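Local coordinates for thiamine-binding periplasmic protein (Escherichia coli, PDB 2QRY) that captures thiamine, thiamine phosphate and thiamine diphosphate with high affinity in the periplasm for import by the ThiBPQ ABC transporter, at residues V156-P161 and S322-A327; T195-K198 and E202-G205; K45-D50 and L266-S271; D31-A34 and G38-P41. All blocks are in the same frame, centred on the assembly; numbering follows the deposited sequence.

Contact 1: residues V156-P161 and S322-A327; sequences VIYQDP and SEWQRA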
# COMPACT_ATOMS: atom_id res chain seq x y z
N VAL A 156 -14.88 13.26 3.30
CA VAL A 156 -13.69 12.44 3.17
C VAL A 156 -13.79 11.10 3.87
O VAL A 156 -14.43 10.98 4.91
CB VAL A 156 -12.46 13.19 3.72
CG1 VAL A 156 -11.27 12.26 3.83
CG2 VAL A 156 -12.11 14.35 2.82
N ILE A 157 -13.17 10.08 3.28
CA ILE A 157 -13.12 8.75 3.85
C ILE A 157 -11.68 8.25 3.74
O ILE A 157 -11.03 8.45 2.72
CB ILE A 157 -14.07 7.76 3.11
CG1 ILE A 157 -15.52 8.06 3.49
CG2 ILE A 157 -13.74 6.32 3.48
CD1 ILE A 157 -16.55 7.20 2.77
N TYR A 158 -11.16 7.63 4.79
CA TYR A 158 -9.80 7.10 4.74
C TYR A 158 -9.69 5.86 5.61
O TYR A 158 -10.66 5.45 6.24
CB TYR A 158 -8.78 8.17 5.15
CG TYR A 158 -8.90 8.65 6.58
CD1 TYR A 158 -8.20 8.02 7.61
CD2 TYR A 158 -9.72 9.73 6.91
CE1 TYR A 158 -8.32 8.45 8.93
CE2 TYR A 158 -9.84 10.16 8.23
CZ TYR A 158 -9.14 9.52 9.23
OH TYR A 158 -9.27 9.94 10.53
N GLN A 159 -8.50 5.25 5.65
CA GLN A 159 -8.30 4.02 6.42
C GLN A 159 -7.61 4.18 7.77
O GLN A 159 -6.88 5.14 8.02
CB GLN A 159 -7.52 2.99 5.60
CG GLN A 159 -8.04 2.78 4.19
CD GLN A 159 -7.71 3.94 3.27
OE1 GLN A 159 -6.62 4.49 3.34
NE2 GLN A 159 -8.64 4.30 2.41
N ASP A 160 -7.85 3.19 8.63
CA ASP A 160 -7.28 3.14 9.97
C ASP A 160 -5.79 2.85 9.88
O ASP A 160 -5.38 1.83 9.33
CB ASP A 160 -7.97 2.03 10.76
CG ASP A 160 -7.61 2.05 12.23
OD1 ASP A 160 -6.45 2.36 12.55
OD2 ASP A 160 -8.49 1.74 13.06
N PRO A 161 -4.95 3.76 10.41
CA PRO A 161 -3.49 3.58 10.37
C PRO A 161 -2.97 2.37 11.14
O PRO A 161 -1.84 1.92 10.93
CB PRO A 161 -2.97 4.91 10.92
CG PRO A 161 -4.09 5.38 11.81
CD PRO A 161 -5.30 5.07 10.98
N SER A 322 -1.79 7.32 18.57
CA SER A 322 -2.51 7.62 19.80
C SER A 322 -3.10 9.03 19.73
O SER A 322 -4.24 9.25 20.13
CB SER A 322 -1.56 7.51 21.00
OG SER A 322 -2.24 7.78 22.20
N GLU A 323 -2.32 9.97 19.21
CA GLU A 323 -2.78 11.34 19.08
C GLU A 323 -3.89 11.40 18.04
O GLU A 323 -4.91 12.06 18.26
CB GLU A 323 -1.62 12.23 18.67
CG GLU A 323 -0.56 12.33 19.77
CD GLU A 323 0.75 12.92 19.29
OE1 GLU A 323 0.73 14.05 18.73
OE2 GLU A 323 1.80 12.27 19.47
N TRP A 324 -3.69 10.70 16.93
CA TRP A 324 -4.68 10.66 15.86
C TRP A 324 -6.06 10.20 16.34
O TRP A 324 -7.06 10.88 16.12
CB TRP A 324 -4.22 9.71 14.74
CG TRP A 324 -5.35 9.28 13.83
CD1 TRP A 324 -5.95 10.03 12.86
CD2 TRP A 324 -6.05 8.02 13.86
NE1 TRP A 324 -6.99 9.32 12.29
CE2 TRP A 324 -7.07 8.09 12.89
CE3 TRP A 324 -5.91 6.86 14.62
CZ2 TRP A 324 -7.96 7.03 12.66
CZ3 TRP A 324 -6.79 5.80 14.39
CH2 TRP A 324 -7.80 5.89 13.42
N GLN A 325 -6.10 9.04 17.00
CA GLN A 325 -7.38 8.50 17.45
C GLN A 325 -8.07 9.40 18.47
O GLN A 325 -9.29 9.50 18.47
CB GLN A 325 -7.20 7.08 18.01
CG GLN A 325 -6.67 6.96 19.42
CD GLN A 325 -7.74 7.17 20.48
OE1 GLN A 325 -8.88 6.72 20.32
NE2 GLN A 325 -7.37 7.83 21.57
N ARG A 326 -7.28 10.07 19.30
CA ARG A 326 -7.86 10.96 20.30
C ARG A 326 -8.48 12.17 19.60
O ARG A 326 -9.54 12.65 19.99
CB ARG A 326 -6.80 11.43 21.29
CG ARG A 326 -7.32 12.39 22.35
CD ARG A 326 -6.20 12.88 23.26
NE ARG A 326 -5.58 11.80 24.02
CZ ARG A 326 -6.15 11.17 25.05
NH1 ARG A 326 -7.36 11.52 25.46
NH2 ARG A 326 -5.49 10.20 25.67
N ALA A 327 -7.81 12.65 18.56
CA ALA A 327 -8.28 13.83 17.83
C ALA A 327 -9.49 13.62 16.93
O ALA A 327 -10.28 14.54 16.73
CB ALA A 327 -7.13 14.41 17.01

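Contact 2: residues T195-K198 and E202-G205; sequences TVTK and EAYG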
# COMPACT_ATOMS: atom_id res chain seq x y z
N THR A 195 -16.39 8.51 7.40
CA THR A 195 -16.09 7.29 8.13
C THR A 195 -14.64 6.86 7.94
O THR A 195 -13.92 7.40 7.10
CB THR A 195 -17.01 6.12 7.67
OG1 THR A 195 -16.90 5.04 8.60
CG2 THR A 195 -16.61 5.64 6.28
N VAL A 196 -14.23 5.88 8.73
CA VAL A 196 -12.88 5.35 8.66
C VAL A 196 -12.98 3.83 8.67
O VAL A 196 -13.53 3.25 9.60
CB VAL A 196 -12.04 5.79 9.86
CG1 VAL A 196 -10.63 5.21 9.74
CG2 VAL A 196 -12.00 7.31 9.93
N THR A 197 -12.46 3.19 7.63
CA THR A 197 -12.50 1.74 7.52
C THR A 197 -11.14 1.11 7.86
O THR A 197 -10.11 1.79 7.86
CB THR A 197 -12.88 1.32 6.10
OG1 THR A 197 -11.78 1.62 5.22
CG2 THR A 197 -14.10 2.08 5.62
N LYS A 198 -11.15 -0.19 8.13
CA LYS A 198 -9.93 -0.91 8.46
C LYS A 198 -9.08 -1.14 7.22
O LYS A 198 -7.85 -1.17 7.29
CB LYS A 198 -10.28 -2.27 9.09
CG LYS A 198 -10.72 -2.20 10.54
CD LYS A 198 -10.98 -3.60 11.08
CE LYS A 198 -10.98 -3.61 12.58
NZ LYS A 198 -11.85 -2.54 13.11
N GLU A 202 -13.00 -1.44 1.36
CA GLU A 202 -14.28 -0.90 1.81
C GLU A 202 -14.34 0.61 1.61
O GLU A 202 -15.37 1.15 1.18
CB GLU A 202 -14.52 -1.22 3.28
CG GLU A 202 -15.79 -0.58 3.83
CD GLU A 202 -16.05 -0.93 5.27
OE1 GLU A 202 -15.12 -1.42 5.96
OE2 GLU A 202 -17.19 -0.71 5.72
N ALA A 203 -13.24 1.29 1.92
CA ALA A 203 -13.14 2.73 1.77
C ALA A 203 -13.43 3.17 0.34
O ALA A 203 -14.27 4.04 0.10
CB ALA A 203 -11.75 3.20 2.17
N TYR A 204 -12.72 2.55 -0.60
CA TYR A 204 -12.87 2.88 -2.02
C TYR A 204 -14.27 2.55 -2.51
O TYR A 204 -14.85 3.29 -3.32
CB TYR A 204 -11.81 2.13 -2.83
CG TYR A 204 -11.41 2.84 -4.10
CD1 TYR A 204 -11.97 2.49 -5.33
CD2 TYR A 204 -10.51 3.91 -4.07
CE1 TYR A 204 -11.64 3.19 -6.50
CE2 TYR A 204 -10.17 4.61 -5.23
CZ TYR A 204 -10.74 4.25 -6.44
OH TYR A 204 -10.42 4.95 -7.58
N GLY A 205 -14.83 1.46 -2.02
CA GLY A 205 -16.17 1.08 -2.42
C GLY A 205 -17.21 2.10 -2.01
O GLY A 205 -18.12 2.41 -2.79

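Contact 3: residues K45-D50 and L266-S271; sequences KAFEAD and LQFMVS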
# COMPACT_ATOMS: atom_id res chain seq x y z
N LYS A 45 -0.92 -18.62 -11.15
CA LYS A 45 -0.73 -19.53 -12.27
C LYS A 45 0.64 -19.37 -12.93
O LYS A 45 1.21 -20.33 -13.44
CB LYS A 45 -1.83 -19.36 -13.31
CG LYS A 45 -1.60 -18.26 -14.32
CD LYS A 45 -2.61 -18.37 -15.46
CE LYS A 45 -2.54 -19.76 -16.12
NZ LYS A 45 -3.45 -19.88 -17.30
N ALA A 46 1.17 -18.15 -12.89
CA ALA A 46 2.48 -17.89 -13.49
C ALA A 46 3.60 -18.50 -12.67
O ALA A 46 4.64 -18.88 -13.21
CB ALA A 46 2.69 -16.39 -13.63
N PHE A 47 3.40 -18.59 -11.36
CA PHE A 47 4.41 -19.17 -10.50
C PHE A 47 4.30 -20.68 -10.52
O PHE A 47 5.30 -21.38 -10.64
CB PHE A 47 4.24 -18.68 -9.06
CG PHE A 47 5.28 -19.21 -8.11
CD1 PHE A 47 6.62 -18.86 -8.26
CD2 PHE A 47 4.91 -20.05 -7.06
CE1 PHE A 47 7.59 -19.35 -7.38
CE2 PHE A 47 5.87 -20.54 -6.17
CZ PHE A 47 7.22 -20.20 -6.33
N GLU A 48 3.07 -21.19 -10.43
CA GLU A 48 2.83 -22.62 -10.43
C GLU A 48 3.11 -23.27 -11.78
O GLU A 48 3.69 -24.35 -11.84
CB GLU A 48 1.38 -22.92 -10.02
CG GLU A 48 0.97 -22.34 -8.68
CD GLU A 48 -0.42 -22.76 -8.26
OE1 GLU A 48 -1.23 -23.11 -9.15
OE2 GLU A 48 -0.72 -22.71 -7.05
N ALA A 49 2.71 -22.61 -12.86
CA ALA A 49 2.93 -23.14 -14.20
C ALA A 49 4.42 -23.44 -14.40
O ALA A 49 4.79 -24.36 -15.12
CB ALA A 49 2.45 -22.16 -15.25
N ASP A 50 5.26 -22.65 -13.74
CA ASP A 50 6.70 -22.83 -13.85
C ASP A 50 7.21 -23.73 -12.73
O ASP A 50 7.44 -24.92 -12.94
CB ASP A 50 7.40 -21.47 -13.77
CG ASP A 50 8.82 -21.53 -14.29
OD1 ASP A 50 9.62 -22.32 -13.75
OD2 ASP A 50 9.12 -20.78 -15.24
N LEU A 266 10.21 -15.30 -3.95
CA LEU A 266 10.68 -13.93 -3.78
C LEU A 266 11.50 -13.46 -4.98
O LEU A 266 11.40 -12.30 -5.38
CB LEU A 266 11.51 -13.81 -2.49
CG LEU A 266 10.73 -14.00 -1.18
CD1 LEU A 266 11.67 -13.95 0.01
CD2 LEU A 266 9.65 -12.93 -1.06
N GLN A 267 12.30 -14.35 -5.56
CA GLN A 267 13.11 -14.00 -6.72
C GLN A 267 12.20 -13.83 -7.93
O GLN A 267 12.34 -12.88 -8.70
CB GLN A 267 14.14 -15.09 -7.01
CG GLN A 267 15.11 -14.78 -8.15
CD GLN A 267 16.08 -13.65 -7.82
OE1 GLN A 267 16.83 -13.73 -6.84
NE2 GLN A 267 16.07 -12.60 -8.64
N PHE A 268 11.27 -14.76 -8.08
CA PHE A 268 10.32 -14.75 -9.18
C PHE A 268 9.42 -13.52 -9.10
O PHE A 268 8.85 -13.07 -10.10
CB PHE A 268 9.49 -16.04 -9.14
CG PHE A 268 8.17 -15.94 -9.82
CD1 PHE A 268 7.03 -15.56 -9.12
CD2 PHE A 268 8.05 -16.22 -11.18
CE1 PHE A 268 5.79 -15.46 -9.75
CE2 PHE A 268 6.82 -16.12 -11.83
CZ PHE A 268 5.69 -15.74 -11.11
N MSE A 269 9.30 -12.98 -7.90
CA MSE A 269 8.46 -11.81 -7.67
C MSE A 269 9.01 -10.57 -8.38
O MSE A 269 8.26 -9.83 -9.00
CB MSE A 269 8.35 -11.57 -6.17
CG MSE A 269 7.32 -10.55 -5.77
SE MSE A 269 7.08 -10.56 -3.86
CE MSE A 269 8.74 -9.70 -3.34
N VAL A 270 10.32 -10.36 -8.28
CA VAL A 270 10.94 -9.20 -8.92
C VAL A 270 11.23 -9.46 -10.40
O VAL A 270 11.95 -8.70 -11.04
CB VAL A 270 12.25 -8.82 -8.23
CG1 VAL A 270 11.99 -8.48 -6.78
CG2 VAL A 270 13.25 -9.97 -8.34
N SER A 271 10.65 -10.54 -10.94
CA SER A 271 10.87 -10.87 -12.34
C SER A 271 9.67 -10.44 -13.17
O SER A 271 8.63 -10.09 -12.63
CB SER A 271 11.09 -12.38 -12.50
OG SER A 271 9.85 -13.07 -12.49

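Contact 4: residues D31-A34 and G38-P41; sequences DSFA and GPGP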
# COMPACT_ATOMS: atom_id res chain seq x y z
N ASP A 31 -6.55 -8.33 0.91
CA ASP A 31 -7.61 -8.71 -0.02
C ASP A 31 -7.58 -8.19 -1.45
O ASP A 31 -7.92 -8.94 -2.36
CB ASP A 31 -9.01 -8.44 0.57
CG ASP A 31 -9.21 -7.02 1.04
OD1 ASP A 31 -8.72 -6.08 0.37
OD2 ASP A 31 -9.87 -6.83 2.08
N SER A 32 -7.20 -6.94 -1.66
CA SER A 32 -7.17 -6.42 -3.02
C SER A 32 -6.08 -7.09 -3.87
O SER A 32 -6.13 -7.04 -5.09
CB SER A 32 -7.00 -4.90 -3.01
OG SER A 32 -5.75 -4.53 -2.46
N PHE A 33 -5.10 -7.72 -3.22
CA PHE A 33 -4.04 -8.38 -3.98
C PHE A 33 -4.53 -9.74 -4.49
O PHE A 33 -4.41 -10.04 -5.68
CB PHE A 33 -2.79 -8.58 -3.13
CG PHE A 33 -1.59 -9.05 -3.92
CD1 PHE A 33 -0.75 -8.14 -4.54
CD2 PHE A 33 -1.32 -10.40 -4.05
CE1 PHE A 33 0.35 -8.57 -5.29
CE2 PHE A 33 -0.22 -10.84 -4.80
CZ PHE A 33 0.62 -9.92 -5.42
N ALA A 34 -5.08 -10.55 -3.59
CA ALA A 34 -5.56 -11.88 -3.94
C ALA A 34 -6.94 -11.87 -4.62
O ALA A 34 -7.42 -12.91 -5.07
CB ALA A 34 -5.61 -12.76 -2.70
N GLY A 38 -7.53 -8.81 -8.81
CA GLY A 38 -6.19 -8.35 -8.50
C GLY A 38 -5.11 -9.09 -9.27
O GLY A 38 -5.41 -9.78 -10.24
N PRO A 39 -3.84 -8.98 -8.87
CA PRO A 39 -2.77 -9.68 -9.57
C PRO A 39 -2.63 -11.14 -9.13
O PRO A 39 -2.07 -11.96 -9.85
CB PRO A 39 -1.54 -8.85 -9.23
CG PRO A 39 -1.82 -8.45 -7.82
CD PRO A 39 -3.28 -8.05 -7.87
N GLY A 40 -3.16 -11.44 -7.95
CA GLY A 40 -3.09 -12.78 -7.39
C GLY A 40 -3.27 -13.92 -8.37
O GLY A 40 -2.31 -14.65 -8.64
N PRO A 41 -4.47 -14.13 -8.91
CA PRO A 41 -4.73 -15.21 -9.87
C PRO A 41 -3.67 -15.31 -10.96
O PRO A 41 -3.24 -16.41 -11.31
CB PRO A 41 -6.11 -14.86 -10.41
CG PRO A 41 -6.77 -14.23 -9.23
CD PRO A 41 -5.68 -13.31 -8.73

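Contact 1: residues V156-P161 and S322-A327
One hydrogen bond joins the two segments: NE1 of W324 donates to OH of Y158 over 2.9 Å. The N-H points fairly straight at its acceptor (158°), which lies close to the indole plane. Tyrosine suits this place because its rigid ring carries an oxygen far out from strand 156-159, with CG tucked between the backbone N and the carbonyl carbon (chi1 64°) to aim it at helix 310-328. The two rings also meet rim to rim, neither lying over the other's face, and CE1 of Y158 comes within 4.0 Å of CZ2 of W324.

A CH-pi contact covers one face of the indole. CD of P161 stands 3.6 Å from the centroid of the six-membered ring of W324, 13° off the ring normal, while CG reaches the CE3-CZ3 side. Proline serves well because its rigid, puckered ring presents a CD polarised by the adjacent ring nitrogen. L171 of helix 165-178 touches both P161 and W324, and W186 meets the indole edge-to-face.

The charged neighbour is D160, whose OD1 approaches CH2 of W324 obliquely at 3.9 Å; its carboxylate has R162 as salt-bridge partner. Burying a tryptophan here is thus affordable: its polar N-H finds an acceptor in the phenol, and the bond at its edge together with the proline on its face should fix the rotation of the indole.

Contact 2: residues T195-K198 and E202-G205
The short branched side chain of T197 slants across the flank of an extended E202. The methyl CG2 of T197 does much of the touching, 3.6 Å from CG of E202 and equally close to its CD. Further along, the carboxylate oxygen OE1 of E202 comes over the threonine's branch point, 3.5 Å from CB of T197. The glutamate reaches this position with CG anti to the backbone N (chi1 175°) and a straight chain beyond, so that its whole length, carboxylate included, lies along the threonine; the residue itself is exposed, as suits a charged group.

Strand 193-197, helix 200-208 and strand 214-218 form a beta-alpha-beta crossover, with strand 156-159 lying between the two parallel strands in the sheet. The contact sits at the tight turn from the first strand into the helix. On the strand-facing side, A203 also rests on I157 and Q159, and its small methyl lets the helix come close to the sheet.

The other branch of T197 faces that alanine: OG1 is 3.4 Å from CB of A203, a plain packing contact. Threonine serves two ends here, since the same OG1 hydrogen-bonds to the carbonyl oxygen of G199 within the turn. W200, which binds thiamine, starts the helix, and the side chain of T197 is about 7 Å from the bound thiamin phosphate.

Contact 3: residues K45-D50 and L266-S271
The ring of F268 is approached on one face by F47 and at its edge by A46. CD1 of F47 stands 3.4 Å above that face, toward the rim and nearest CD1 of F268, whereas CB of A46 lies in the ring plane, 4.0 Å from CZ of F268. Relative to the F47 ring the approach is oblique: the planes are 52° apart, with centroids separated by 5.1 Å, so the pair is neither stacked nor edge-to-face.

F268 also packs on parts of F47 nearer the backbone. Its CE1 is 3.6 Å from CB of F47, and its CZ comes 3.7 Å from CA of F47, so that the ring end is pushed against the helix surface itself. This depth is possible because alanine at 46 leaves only a methyl beside the ring. F268 reaches across with CG anti to its backbone N (chi1 157°), and phenylalanine gives it the length and flatness to span from helix 259-269 to helix 40-48. F265 meets F47 edge-to-face, and F274 of helix 272-275 touches F268, extending the apolar cluster.

At the end of helix 259-269 the polar business is local. OG of S271 donates to O of F268 over 2.6 Å, from a position tilted out of the carbonyl plane, just before helix 272-275.

Between segments 45-50 and 266-271 no hydrogen bond forms. Their cohesion is therefore likely to rest on dispersion and on withdrawal of apolar surface from water.

Contact 4: residues D31-A34 and G38-P41
F33 and P39 bury the most surface here, and they meet with the tip of the proline ring set on the phenyl face. CG of P39 lies over one face of the F33 phenyl, 3.6 Å from its centroid and 22° off the ring normal, a CH-pi contact displaced toward the rim. The nearest carbon there is CE1 of F33, 3.3 Å from CG of P39. F33 starts out away from the 38-41 segment, but with CG anti to the backbone N (chi1 -171°) its ring swings back to bring a face against CG of P39. The pairing suits both residue types: a flat electron-rich face takes up the puckered, rigid edge of a proline. N282 touches both side chains.

O of F33 also accepts a hydrogen bond from N of G40 at 2.9 Å, with an N-H...O angle of 150°. CD of P39 comes 3.2 Å from the same F33 O; the proline nitrogen has no hydrogen to offer, so the bond falls to the next residue along.

Glycine fits at both ends of this close approach, since at G38 and G40 alike the side-chain direction runs into backbone atoms of residues 32-34. CA of G38 is 3.7 Å from O of S32 as well as from O of F33, and CA of G40 lies 4.3 Å from CA of A34.

Helix 31-34 follows strand 24-29 directly, and its S32 touches the bound thiamin phosphate. The compact turn from helix 31-34 into helix 40-48 thus adjoins, in the chain, the pocket-lining residue of this contact in a solute-binding fold.

Contacts 1 and 2 lie side by side, their centres 12 Å apart, because strands 156-159 and 193-197 are neighbours in the sheet. They touch directly: N of D160 is 2.8 Å from O of T197, a probable hydrogen bond. Contacts 3 and 4 share helix 40-48, with centres 14 Å apart, and contact 3 is the one remote from the pocket, on the opposite side of the chain's centre from contacts 1 and 2. Contact 4 is closest to the ligand, the side chain of S32 being about 4 Å from thiamin phosphate. Contact 2 approaches from the other lobe, its nearest atoms about 6 Å from those of contact 4, so the two come together around the pocket.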